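Local atomic coordinates of inactivation-no-after-potential D protein (Drosophila melanogaster, PDB entry 5F67), a protein that binds the C-terminal tail of the TRP channel through its third PDZ domain, probably as a scaffold of the photoreceptor signalling complex. Residues 60-64 with 65-69; 94-97 with 98-102. All coordinates share one frame; numbering follows the deposited sequence.

Interaction 1 (60-64 with 65-69); sequences SNAEL and AGVKV
Ala62 and Glu63 offer their carbonyls to Val67 and Gly66, and these two bonds turn the chain out of the short helix 61-64 of the PDZ domain in a Schellman motif. Val67 N reaches back to Ala62 O at 3.1 Å. Gly66 N bonds to Glu63 O, also at 3.1 Å, from well above the carbonyl plane. Ala65 N completes the exit with a bond of 3.0 Å to Asn61 O and a weak one to Ala62 O. Gly66 carries the reversal at positive phi (89°), where a CB would press on the preceding carbonyl oxygen; glycine therefore suits the place. At the other end Ser60 is the N-cap: OG accepts from Glu63 N at 3.3 Å and is also hydrogen-bonded to Arg57 O, so one hydroxyl meets two backbone groups, which suits serine to the position. Asn61 binds Arg30 O through ND2, and the Glu63 carboxylate turns back to Gly59 N.

The apolar contact across the turn is small. With CG2 of Val67 anti to its carbonyl carbon, beside the backbone N, this methyl lies 3.9 Å from Ala62 CB. It also rests against Ala62 O, at 3.3 Å, the oxygen that accepts from Val67 N. Both side chains are buried and pack on Ile37, Ala62 also on Leu56 and Val67 on Ile53, a closeness with which alanine's single methyl is compatible, while Glu63 and Val69 pack on the bound peptide. A water links the helix end to the following loop, donating to Glu63 O and Val67 O and accepting from Lys68 NZ at 2.6 Å.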
# COMPACT_ATOMS: atom_id res chain seq x y z
N SER A 60 5.71 -2.73 -11.83
CA SER A 60 6.04 -1.67 -10.88
C SER A 60 6.90 -2.20 -9.72
O SER A 60 7.00 -3.41 -9.51
CB SER A 60 4.76 -1.03 -10.33
OG SER A 60 4.07 -1.95 -9.47
N ASN A 61 7.52 -1.29 -8.98
CA ASN A 61 8.32 -1.68 -7.82
C ASN A 61 7.48 -2.30 -6.71
O ASN A 61 7.97 -3.16 -5.97
CB ASN A 61 9.11 -0.48 -7.29
CG ASN A 61 10.16 0.00 -8.27
OD1 ASN A 61 10.54 -0.71 -9.20
ND2 ASN A 61 10.66 1.22 -8.05
N ALA A 62 6.22 -1.87 -6.58
CA ALA A 62 5.36 -2.49 -5.59
C ALA A 62 5.11 -3.95 -5.95
O ALA A 62 5.12 -4.82 -5.08
CB ALA A 62 4.03 -1.75 -5.45
N GLU A 63 4.88 -4.22 -7.23
CA GLU A 63 4.67 -5.61 -7.65
C GLU A 63 5.93 -6.43 -7.39
O GLU A 63 5.86 -7.55 -6.86
CB GLU A 63 4.28 -5.68 -9.13
CG GLU A 63 3.92 -7.09 -9.60
CD GLU A 63 3.73 -7.19 -11.10
OE1 GLU A 63 2.70 -7.77 -11.52
OE2 GLU A 63 4.61 -6.72 -11.85
N LEU A 64 7.08 -5.87 -7.75
CA LEU A 64 8.36 -6.55 -7.54
C LEU A 64 8.66 -6.86 -6.07
O LEU A 64 9.33 -7.85 -5.78
CB LEU A 64 9.50 -5.74 -8.16
CG LEU A 64 9.45 -5.74 -9.69
CD1 LEU A 64 10.39 -4.70 -10.28
CD2 LEU A 64 9.80 -7.13 -10.21
N ALA A 65 8.15 -6.03 -5.16
CA ALA A 65 8.38 -6.19 -3.72
C ALA A 65 7.40 -7.13 -3.05
O ALA A 65 7.50 -7.39 -1.85
CB ALA A 65 8.35 -4.84 -3.03
N GLY A 66 6.43 -7.63 -3.81
CA GLY A 66 5.50 -8.59 -3.25
C GLY A 66 4.26 -7.99 -2.60
O GLY A 66 3.59 -8.67 -1.82
N VAL A 67 3.94 -6.74 -2.92
CA VAL A 67 2.66 -6.16 -2.48
C VAL A 67 1.57 -6.92 -3.24
O VAL A 67 1.73 -7.18 -4.44
CB VAL A 67 2.59 -4.67 -2.83
CG1 VAL A 67 1.23 -4.06 -2.42
CG2 VAL A 67 3.75 -3.92 -2.18
N LYS A 68 0.49 -7.29 -2.55
CA LYS A 68 -0.61 -8.01 -3.21
C LYS A 68 -1.90 -7.22 -3.11
O LYS A 68 -2.15 -6.54 -2.10
CB LYS A 68 -0.84 -9.38 -2.57
CG LYS A 68 0.39 -10.27 -2.53
CD LYS A 68 1.00 -10.43 -3.91
CE LYS A 68 2.23 -11.33 -3.84
NZ LYS A 68 3.10 -11.19 -5.04
N VAL A 69 -2.72 -7.30 -4.16
CA VAL A 69 -4.07 -6.74 -4.10
C VAL A 69 -4.81 -7.41 -2.95
O VAL A 69 -4.75 -8.63 -2.79
CB VAL A 69 -4.83 -6.96 -5.43
CG1 VAL A 69 -6.28 -6.50 -5.31
CG2 VAL A 69 -4.13 -6.21 -6.58
O HOH W 1 3.22 -8.72 -5.97

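Interaction 2 (94-97 with 98-102)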
# COMPACT_ATOMS: atom_id res chain seq x y z
N LYS A 94 1.27 9.69 -1.44
CA LYS A 94 1.67 10.66 -2.46
C LYS A 94 2.87 11.50 -2.04
O LYS A 94 3.73 11.78 -2.86
CB LYS A 94 0.50 11.57 -2.81
CG LYS A 94 -0.64 10.84 -3.49
CD LYS A 94 -1.89 11.71 -3.55
CE LYS A 94 -1.84 12.69 -4.71
NZ LYS A 94 -2.56 12.17 -5.91
N ARG A 95 2.93 11.87 -0.76
CA ARG A 95 4.02 12.75 -0.29
C ARG A 95 5.35 12.04 -0.08
O ARG A 95 6.40 12.67 -0.16
CB ARG A 95 3.62 13.45 1.01
CG ARG A 95 2.50 14.46 0.82
CD ARG A 95 2.36 15.38 2.02
NE ARG A 95 2.04 14.63 3.23
CZ ARG A 95 0.81 14.29 3.58
NH1 ARG A 95 -0.23 14.64 2.82
NH2 ARG A 95 0.61 13.61 4.70
N ALA A 96 5.31 10.74 0.19
CA ALA A 96 6.52 9.97 0.47
C ALA A 96 7.43 9.93 -0.75
O ALA A 96 6.96 9.78 -1.87
CB ALA A 96 6.15 8.56 0.92
N GLU A 97 8.74 10.07 -0.52
CA GLU A 97 9.71 10.06 -1.61
C GLU A 97 10.74 8.99 -1.34
O GLU A 97 10.92 8.58 -0.19
CB GLU A 97 10.45 11.40 -1.70
CG GLU A 97 9.58 12.64 -1.81
CD GLU A 97 10.38 13.92 -1.57
OE1 GLU A 97 9.79 14.93 -1.13
OE2 GLU A 97 11.60 13.91 -1.82
N GLY A 98 11.43 8.56 -2.39
CA GLY A 98 12.52 7.62 -2.23
C GLY A 98 12.01 6.24 -1.88
O GLY A 98 10.96 5.81 -2.39
N VAL A 99 12.73 5.55 -1.01
CA VAL A 99 12.28 4.25 -0.52
C VAL A 99 11.19 4.41 0.54
O VAL A 99 11.41 4.99 1.60
CB VAL A 99 13.43 3.44 0.07
CG1 VAL A 99 12.94 2.08 0.57
CG2 VAL A 99 14.49 3.23 -1.01
N VAL A 100 10.01 3.86 0.23
CA VAL A 100 8.85 4.02 1.09
C VAL A 100 8.63 2.70 1.81
O VAL A 100 8.51 1.65 1.18
CB VAL A 100 7.60 4.40 0.27
CG1 VAL A 100 6.40 4.64 1.21
CG2 VAL A 100 7.87 5.64 -0.58
N THR A 101 8.61 2.77 3.14
CA THR A 101 8.43 1.60 3.97
C THR A 101 6.93 1.41 4.15
O THR A 101 6.22 2.34 4.55
CB THR A 101 9.03 1.82 5.36
OG1 THR A 101 10.42 2.15 5.24
CG2 THR A 101 8.87 0.56 6.23
N MET A 102 6.43 0.22 3.84
CA MET A 102 5.02 -0.04 4.10
C MET A 102 4.89 -1.31 4.93
O MET A 102 5.61 -2.28 4.72
CB MET A 102 4.26 -0.21 2.78
CG MET A 102 4.21 1.08 1.96
SD MET A 102 3.16 0.90 0.50
CE MET A 102 4.21 -0.07 -0.58
O HOH W 2 10.07 7.63 1.96
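With CG1 anti to its backbone N (chi1 -176°) and CG2 beside it, Val100 turns both methyls to Ala96 CB, a contact that joins the residue just after helix 86-95 to strand 99-105 of the PDZ domain. CG2 lies 3.7 Å from Ala96 CB and CG1 3.9 Å, so the single methyl of alanine faces both arms of the fork. Ala96 is the first residue to leave helical angles, and its one methyl fits against the two of the valine; Val100, beta-branched as suits a strand, is buried and also packs on Leu35 and Val76.

Gly98 makes the corner at phi 72°, where a CB would clash with Glu97 O, 2.8 Å away. The exposed Glu97 directs its CB away from 98-102, as suits a charged residue at a surface turn. Around the corner Ala96 O accepts from Lys31 NZ, and Gly98 and Val100 pair by backbone with Lys31 and Val29.

A water bridges the bend, donating to Glu97 O at 2.5 Å and to Val99 O at 3.0 Å. The direct side-chain contact across the turn is thus apolar, while the two carbonyls, both acceptors, are linked by one water that can donate to each.

Going from the N terminus, interaction 1 comes first: it closes the short turn after helix 61-64, leading into the loop before strand 72-76. That strand, strand 79-80 and helix 86-95 follow, and interaction 2 then closes the turn from this helix into strand 99-105. The two are in series, neither nested nor crossing. Interaction 1 sets the short helix against strands 37-44 and 50-56, whereas interaction 2 joins the long helix to a strand lying between 25-30 and 72-76. Their centres are about 14 Å apart, yet they meet in the interior, where Val67 CG2 packs 4.2 Å from Met102 CE.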